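Local coordinates for N-acetylgalactosaminyltransferase 7 (Homo sapiens, PDB 6IWR), which is a glycosyltransferase that pairs a family 2 domain of the GT-A clan with a ricin-type beta-trefoil lectin domain, at residues I486-E498 with Q524-T538. Numbering follows the deposited sequence.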
ATOM      1  N   ILE A 486      -8.834 -19.958  -3.938  1.00 30.20           N
ATOM      2  CA  ILE A 486      -7.987 -19.007  -4.630  1.00 29.21           C
ATOM      3  C   ILE A 486      -8.211 -17.674  -3.957  1.00 35.05           C
ATOM      4  O   ILE A 486      -9.337 -17.344  -3.556  1.00 33.34           O
ATOM      5  CB  ILE A 486      -8.288 -18.954  -6.137  1.00 31.48           C
ATOM      6  CG1 ILE A 486      -8.076 -20.350  -6.769  1.00 32.01           C
ATOM      7  CG2 ILE A 486      -7.403 -17.897  -6.798  1.00 26.94           C
ATOM      8  CD1 ILE A 486      -8.274 -20.445  -8.276  1.00 26.65           C
ATOM      9  N   ASP A 487      -7.132 -16.925  -3.749  1.00 35.13           N
ATOM     10  CA  ASP A 487      -7.356 -15.623  -3.163  1.00 33.23           C
ATOM     11  C   ASP A 487      -6.251 -14.658  -3.556  1.00 35.44           C
ATOM     12  O   ASP A 487      -5.097 -15.033  -3.795  1.00 34.86           O
ATOM     13  CB  ASP A 487      -7.604 -15.776  -1.654  1.00 43.24           C
ATOM     14  CG  ASP A 487      -6.639 -15.030  -0.769  1.00 35.14           C
ATOM     15  OD1 ASP A 487      -6.560 -13.779  -0.768  1.00 30.30           O
ATOM     16  OD2 ASP A 487      -6.030 -15.745   0.025  1.00 45.76           O
ATOM     17  N   SER A 488      -6.675 -13.414  -3.720  1.00 37.25           N
ATOM     18  CA  SER A 488      -5.899 -12.427  -4.442  1.00 34.44           C
ATOM     19  C   SER A 488      -4.701 -11.951  -3.640  1.00 33.97           C
ATOM     20  O   SER A 488      -3.732 -11.448  -4.216  1.00 30.92           O
ATOM     21  CB  SER A 488      -6.816 -11.251  -4.767  1.00 36.03           C
ATOM     22  OG  SER A 488      -6.296 -10.490  -5.830  1.00 58.82           O
ATOM     23  N   MET A 489      -4.749 -12.088  -2.313  1.00 36.34           N
ATOM     24  CA  MET A 489      -3.874 -11.328  -1.422  1.00 36.06           C
ATOM     25  C   MET A 489      -4.000  -9.831  -1.675  1.00 35.04           C
ATOM     26  O   MET A 489      -3.079  -9.069  -1.387  1.00 40.64           O
ATOM     27  CB  MET A 489      -2.411 -11.756  -1.566  1.00 34.66           C
ATOM     28  CG  MET A 489      -2.181 -13.231  -1.404  1.00 42.61           C
ATOM     29  SD  MET A 489      -3.031 -13.832   0.042  1.00 36.31           S
ATOM     30  CE  MET A 489      -2.416 -15.513   0.034  1.00 48.97           C
ATOM     31  N   GLY A 490      -5.120  -9.394  -2.239  1.00 38.65           N
ATOM     32  CA  GLY A 490      -5.244  -8.010  -2.632  1.00 37.83           C
ATOM     33  C   GLY A 490      -4.333  -7.586  -3.758  1.00 40.21           C
ATOM     34  O   GLY A 490      -4.373  -6.418  -4.151  1.00 43.88           O
ATOM     35  N   LYS A 491      -3.513  -8.494  -4.290  1.00 44.02           N
ATOM     36  CA  LYS A 491      -2.594  -8.150  -5.371  1.00 39.48           C
ATOM     37  C   LYS A 491      -3.345  -7.539  -6.545  1.00 40.97           C
ATOM     38  O   LYS A 491      -4.478  -7.916  -6.848  1.00 52.18           O
ATOM     39  CB  LYS A 491      -1.840  -9.385  -5.854  1.00 43.52           C
ATOM     40  CG  LYS A 491      -0.394  -9.484  -5.419  1.00 45.32           C
ATOM     41  CD  LYS A 491      -0.235 -10.445  -4.259  1.00 46.99           C
ATOM     42  CE  LYS A 491       0.373 -11.774  -4.681  1.00 44.87           C
ATOM     43  NZ  LYS A 491       1.835 -11.674  -4.888  1.00 47.19           N
ATOM     44  N   THR A 492      -2.704  -6.588  -7.215  1.00 46.61           N
ATOM     45  CA  THR A 492      -3.262  -5.969  -8.412  1.00 52.51           C
ATOM     46  C   THR A 492      -2.200  -5.896  -9.503  1.00 54.69           C
ATOM     47  O   THR A 492      -1.025  -6.199  -9.282  1.00 51.03           O
ATOM     48  CB  THR A 492      -3.769  -4.555  -8.150  1.00 48.60           C
ATOM     49  OG1 THR A 492      -2.733  -3.828  -7.476  1.00 60.57           O
ATOM     50  CG2 THR A 492      -5.041  -4.579  -7.318  1.00 48.96           C
ATOM     51  N   ASN A 493      -2.655  -5.520 -10.700  1.00 53.12           N
ATOM     52  CA  ASN A 493      -1.812  -5.056 -11.805  1.00 49.51           C
ATOM     53  C   ASN A 493      -0.485  -5.797 -11.890  1.00 52.85           C
ATOM     54  O   ASN A 493       0.593  -5.211 -11.788  1.00 56.89           O
ATOM     55  CB  ASN A 493      -1.581  -3.551 -11.696  1.00 51.96           C
ATOM     56  CG  ASN A 493      -2.859  -2.762 -11.894  1.00 57.87           C
ATOM     57  OD1 ASN A 493      -3.675  -3.102 -12.755  1.00 59.84           O
ATOM     58  ND2 ASN A 493      -3.056  -1.722 -11.087  1.00 57.55           N
ATOM     59  N   GLY A 494      -0.559  -7.099 -12.118  1.00 54.38           N
ATOM     60  CA  GLY A 494       0.628  -7.892 -12.342  1.00 48.72           C
ATOM     61  C   GLY A 494       0.921  -8.928 -11.282  1.00 50.82           C
ATOM     62  O   GLY A 494       1.652  -9.887 -11.571  1.00 53.97           O
ATOM     63  N   GLY A 495       0.392  -8.783 -10.064  1.00 51.65           N
ATOM     64  CA  GLY A 495       0.664  -9.728  -8.995  1.00 44.60           C
ATOM     65  C   GLY A 495       0.133 -11.109  -9.312  1.00 48.42           C
ATOM     66  O   GLY A 495      -0.698 -11.307 -10.198  1.00 48.63           O
ATOM     67  N   PHE A 496       0.632 -12.094  -8.571  1.00 48.96           N
ATOM     68  CA  PHE A 496       0.249 -13.485  -8.777  1.00 43.88           C
ATOM     69  C   PHE A 496      -0.702 -13.959  -7.688  1.00 42.25           C
ATOM     70  O   PHE A 496      -0.433 -13.795  -6.494  1.00 41.54           O
ATOM     71  CB  PHE A 496       1.467 -14.394  -8.830  1.00 44.66           C
ATOM     72  CG  PHE A 496       2.332 -14.137  -9.997  1.00 50.07           C
ATOM     73  CD1 PHE A 496       1.825 -14.277 -11.277  1.00 49.15           C
ATOM     74  CD2 PHE A 496       3.653 -13.755  -9.826  1.00 49.26           C
ATOM     75  CE1 PHE A 496       2.621 -14.037 -12.381  1.00 53.86           C
ATOM     76  CE2 PHE A 496       4.466 -13.510 -10.925  1.00 45.22           C
ATOM     77  CZ  PHE A 496       3.949 -13.649 -12.205  1.00 51.40           C
ATOM     78  N   VAL A 497      -1.798 -14.546  -8.117  1.00 38.52           N
ATOM     79  CA  VAL A 497      -2.840 -15.040  -7.235  1.00 34.96           C
ATOM     80  C   VAL A 497      -2.335 -16.303  -6.558  1.00 34.26           C
ATOM     81  O   VAL A 497      -1.557 -17.057  -7.143  1.00 34.85           O
ATOM     82  CB  VAL A 497      -4.119 -15.271  -8.066  1.00 34.73           C
ATOM     83  CG1 VAL A 497      -4.487 -16.738  -8.177  1.00 33.57           C
ATOM     84  CG2 VAL A 497      -5.257 -14.416  -7.570  1.00 35.33           C
ATOM     85  N   GLU A 498      -2.742 -16.522  -5.309  1.00 42.64           N
ATOM     86  CA  GLU A 498      -2.273 -17.659  -4.523  1.00 36.52           C
ATOM     87  C   GLU A 498      -3.449 -18.463  -3.983  1.00 32.80           C
ATOM     88  O   GLU A 498      -4.626 -18.145  -4.207  1.00 32.37           O
ATOM     89  CB  GLU A 498      -1.387 -17.194  -3.369  1.00 39.83           C
ATOM     90  CG  GLU A 498      -0.512 -16.019  -3.737  1.00 46.48           C
ATOM     91  CD  GLU A 498       0.340 -15.535  -2.579  1.00 55.11           C
ATOM     92  OE1 GLU A 498       0.384 -16.242  -1.549  1.00 58.64           O
ATOM     93  OE2 GLU A 498       0.960 -14.451  -2.699  1.00 59.03           O
ATOM     94  N   GLN A 524     -10.172  -6.044 -11.965  1.00 49.19           N
ATOM     95  CA  GLN A 524      -9.103  -6.848 -12.532  1.00 43.09           C
ATOM     96  C   GLN A 524      -9.571  -8.150 -13.150  1.00 43.91           C
ATOM     97  O   GLN A 524     -10.657  -8.618 -12.876  1.00 43.58           O
ATOM     98  CB  GLN A 524      -8.031  -7.132 -11.487  1.00 48.88           C
ATOM     99  CG  GLN A 524      -7.595  -5.925 -10.677  1.00 51.94           C
ATOM    100  CD  GLN A 524      -6.305  -5.323 -11.162  1.00 46.86           C
ATOM    101  OE1 GLN A 524      -5.230  -5.836 -10.906  1.00 47.19           O
ATOM    102  NE2 GLN A 524      -6.412  -4.228 -11.863  1.00 50.21           N
ATOM    103  N   CYS A 525      -8.727  -8.718 -14.000  1.00 42.09           N
ATOM    104  CA  CYS A 525      -8.925 -10.046 -14.571  1.00 42.17           C
ATOM    105  C   CYS A 525      -7.726 -10.951 -14.316  1.00 41.83           C
ATOM    106  O   CYS A 525      -6.593 -10.493 -14.157  1.00 43.59           O
ATOM    107  CB  CYS A 525      -9.175  -9.975 -16.073  1.00 39.00           C
ATOM    108  SG  CYS A 525     -10.668  -9.257 -16.415  1.00 59.80           S
ATOM    109  N   LEU A 526      -7.993 -12.253 -14.240  1.00 38.67           N
ATOM    110  CA  LEU A 526      -6.935 -13.246 -14.183  1.00 40.02           C
ATOM    111  C   LEU A 526      -6.555 -13.618 -15.607  1.00 41.86           C
ATOM    112  O   LEU A 526      -7.417 -13.698 -16.491  1.00 41.60           O
ATOM    113  CB  LEU A 526      -7.334 -14.514 -13.418  1.00 35.60           C
ATOM    114  CG  LEU A 526      -8.111 -14.529 -12.099  1.00 42.12           C
ATOM    115  CD1 LEU A 526      -7.380 -15.301 -11.028  1.00 34.62           C
ATOM    116  CD2 LEU A 526      -8.398 -13.138 -11.599  1.00 39.98           C
ATOM    117  N   THR A 527      -5.258 -13.822 -15.826  1.00 41.57           N
ATOM    118  CA  THR A 527      -4.738 -14.278 -17.104  1.00 43.46           C
ATOM    119  C   THR A 527      -3.499 -15.114 -16.834  1.00 40.14           C
ATOM    120  O   THR A 527      -3.146 -15.373 -15.681  1.00 43.63           O
ATOM    121  CB  THR A 527      -4.433 -13.113 -18.051  1.00 44.05           C
ATOM    122  OG1 THR A 527      -3.684 -13.607 -19.162  1.00 45.84           O
ATOM    123  CG2 THR A 527      -3.622 -12.047 -17.339  1.00 41.06           C
ATOM    124  N   LYS A 528      -2.837 -15.535 -17.900  1.00 42.37           N
ATOM    125  CA  LYS A 528      -1.683 -16.417 -17.809  1.00 45.96           C
ATOM    126  C   LYS A 528      -0.418 -15.572 -17.815  1.00 55.43           C
ATOM    127  O   LYS A 528      -0.194 -14.789 -18.744  1.00 63.95           O
ATOM    128  CB  LYS A 528      -1.679 -17.419 -18.963  1.00 48.49           C
ATOM    129  CG  LYS A 528      -0.530 -18.398 -18.919  1.00 55.14           C
ATOM    130  CD  LYS A 528       0.621 -17.915 -19.777  1.00 68.27           C
ATOM    131  CE  LYS A 528       0.385 -18.273 -21.231  1.00 60.84           C
ATOM    132  NZ  LYS A 528       1.556 -19.018 -21.769  1.00 75.07           N
ATOM    133  N   GLY A 529       0.395 -15.713 -16.778  1.00 51.65           N
ATOM    134  CA  GLY A 529       1.616 -14.943 -16.751  1.00 65.56           C
ATOM    135  C   GLY A 529       2.752 -15.664 -17.445  1.00 75.52           C
ATOM    136  O   GLY A 529       3.381 -16.541 -16.845  1.00 80.21           O
ATOM    137  N   ALA A 530       3.020 -15.336 -18.710  1.00 75.35           N
ATOM    138  CA  ALA A 530       4.261 -15.804 -19.306  1.00 77.61           C
ATOM    139  C   ALA A 530       5.426 -15.267 -18.487  1.00 79.63           C
ATOM    140  O   ALA A 530       5.358 -14.177 -17.911  1.00 80.01           O
ATOM    141  CB  ALA A 530       4.380 -15.362 -20.765  1.00 76.56           C
ATOM    142  N   ASP A 531       6.492 -16.050 -18.416  1.00 86.04           N
ATOM    143  CA  ASP A 531       6.558 -17.327 -19.102  1.00 85.85           C
ATOM    144  C   ASP A 531       6.002 -18.388 -18.161  1.00 75.01           C
ATOM    145  O   ASP A 531       5.821 -19.543 -18.536  1.00 73.75           O
ATOM    146  CB  ASP A 531       8.007 -17.657 -19.527  1.00 93.42           C
ATOM    147  CG  ASP A 531       8.927 -16.420 -19.559  1.00 93.90           C
ATOM    148  OD1 ASP A 531       9.512 -16.076 -18.497  1.00 93.19           O
ATOM    149  OD2 ASP A 531       9.073 -15.805 -20.644  1.00 90.14           O
ATOM    150  N   GLY A 532       5.729 -17.986 -16.931  1.00 71.48           N
ATOM    151  CA  GLY A 532       5.217 -18.922 -15.959  1.00 72.87           C
ATOM    152  C   GLY A 532       4.005 -19.709 -16.455  1.00 78.28           C
ATOM    153  O   GLY A 532       3.486 -19.555 -17.571  1.00 69.89           O
ATOM    154  N   SER A 533       3.596 -20.633 -15.593  1.00 74.72           N
ATOM    155  CA  SER A 533       2.261 -21.203 -15.573  1.00 53.07           C
ATOM    156  C   SER A 533       1.441 -20.607 -14.449  1.00 49.70           C
ATOM    157  O   SER A 533       0.404 -21.172 -14.075  1.00 46.21           O
ATOM    158  CB  SER A 533       2.346 -22.719 -15.411  1.00 59.25           C
ATOM    159  OG  SER A 533       2.573 -23.349 -16.665  1.00 74.10           O
ATOM    160  N   LYS A 534       1.930 -19.514 -13.862  1.00 50.00           N
ATOM    161  CA  LYS A 534       1.236 -18.816 -12.798  1.00 39.50           C
ATOM    162  C   LYS A 534       0.079 -18.013 -13.367  1.00 44.41           C
ATOM    163  O   LYS A 534       0.074 -17.602 -14.534  1.00 47.14           O
ATOM    164  CB  LYS A 534       2.165 -17.873 -12.049  1.00 38.42           C
ATOM    165  CG  LYS A 534       3.268 -18.529 -11.292  1.00 40.91           C
ATOM    166  CD  LYS A 534       4.493 -17.622 -11.315  1.00 43.44           C
ATOM    167  CE  LYS A 534       5.007 -17.282  -9.931  1.00 44.22           C
ATOM    168  NZ  LYS A 534       6.484 -17.498  -9.858  1.00 49.45           N
ATOM    169  N   VAL A 535      -0.911 -17.799 -12.509  1.00 41.21           N
ATOM    170  CA  VAL A 535      -2.074 -16.986 -12.808  1.00 38.17           C
ATOM    171  C   VAL A 535      -1.863 -15.624 -12.183  1.00 40.29           C
ATOM    172  O   VAL A 535      -1.633 -15.504 -10.974  1.00 42.77           O
ATOM    173  CB  VAL A 535      -3.349 -17.647 -12.279  1.00 33.57           C
ATOM    174  CG1 VAL A 535      -4.556 -16.784 -12.568  1.00 32.09           C
ATOM    175  CG2 VAL A 535      -3.470 -19.000 -12.897  1.00 34.65           C
ATOM    176  N   MET A 536      -1.957 -14.604 -13.008  1.00 42.20           N
ATOM    177  CA  MET A 536      -1.669 -13.235 -12.651  1.00 42.40           C
ATOM    178  C   MET A 536      -2.976 -12.451 -12.630  1.00 44.17           C
ATOM    179  O   MET A 536      -3.968 -12.858 -13.236  1.00 42.75           O
ATOM    180  CB  MET A 536      -0.676 -12.680 -13.672  1.00 54.43           C
ATOM    181  CG  MET A 536      -0.130 -11.285 -13.456  1.00 63.66           C
ATOM    182  SD  MET A 536       0.797 -10.829 -14.938  1.00 60.18           S
ATOM    183  CE  MET A 536      -0.321 -11.441 -16.199  1.00 51.60           C
ATOM    184  N   ILE A 537      -2.973 -11.335 -11.902  1.00 49.00           N
ATOM    185  CA  ILE A 537      -4.098 -10.406 -11.804  1.00 42.90           C
ATOM    186  C   ILE A 537      -3.661  -9.081 -12.420  1.00 53.04           C
ATOM    187  O   ILE A 537      -2.626  -8.533 -12.024  1.00 53.95           O
ATOM    188  CB  ILE A 537      -4.507 -10.189 -10.339  1.00 41.25           C
ATOM    189  CG1 ILE A 537      -5.695 -11.018  -9.955  1.00 46.71           C
ATOM    190  CG2 ILE A 537      -4.994  -8.778 -10.127  1.00 55.20           C
ATOM    191  CD1 ILE A 537      -6.598 -10.235  -9.022  1.00 40.10           C
ATOM    192  N   THR A 538      -4.435  -8.551 -13.372  1.00 50.56           N
ATOM    193  CA  THR A 538      -4.089  -7.255 -13.957  1.00 50.27           C
ATOM    194  C   THR A 538      -5.334  -6.462 -14.261  1.00 52.28           C
ATOM    195  O   THR A 538      -6.456  -6.960 -14.165  1.00 47.74           O
ATOM    196  CB  THR A 538      -3.324  -7.339 -15.282  1.00 48.14           C
ATOM    197  OG1 THR A 538      -2.990  -8.697 -15.585  1.00 59.30           O
ATOM    198  CG2 THR A 538      -2.076  -6.486 -15.219  1.00 48.88           C
TER
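Phe-496 and Met-536 face each other as a single antiparallel, non-hydrogen-bonded pair, CA to CA 4.3 Å, where the connection between strands 484-487 and 498-501 runs along the edge of strand 534-539. Backbone bonds flank the pair: Ile-537 N gives to Gly-495 O at 2.8 Å and Val-497 N to Val-535 O at 3.0 Å. Gly-494 N adds a bond to Ile-537 O at the type I' turn Thr-492 to Gly-495.

The close-packed side is apolar and buried. Val-497 points into the contact, its CG2 meeting Leu-526 CD1 and Ile-537 CG1, both at 4.2 Å, while CG1 leans on Val-535. Val-575 of strand 575-578 touches Val-497 and Val-535 as well, extending this core beyond the two segments. Ile-537 reaches further along, its CG2 methyl and the CD1 end of its other branch lying beside the carbonyl O of Lys-491.

The other side is looser and partly solvent-exposed. The Phe-496 ring lies between Gly-494 O over one face and the Lys-534 aliphatic chain over the other; Lys-534 CD stands 4.0 Å from the ring centroid in a CH-pi contact. Met-536 SD approaches the same ring obliquely, a Met-aromatic contact.

At the turn, the buried Gln-524 grips the exposed Asn-493 twice. Bent at chi2 (-100°), its chain presents OE1 to Asn-493 N, which meets it in the carbonyl plane. Gln-524 NE2 gives to Asn-493 OD1 at 3.1 Å; the acceptor lies in the glutamine amide plane, while the donor stands above the asparagine carbonyl plane, with the two amide planes 78° apart.

Cys-525, on the strand paired with 534-539, is tied to Cys-540 by a disulfide. Such docking of an interstrand loop on a neighbouring beta-hairpin around a shared apolar core suits the compact beta-trefoil of the ricin-type lectin domain.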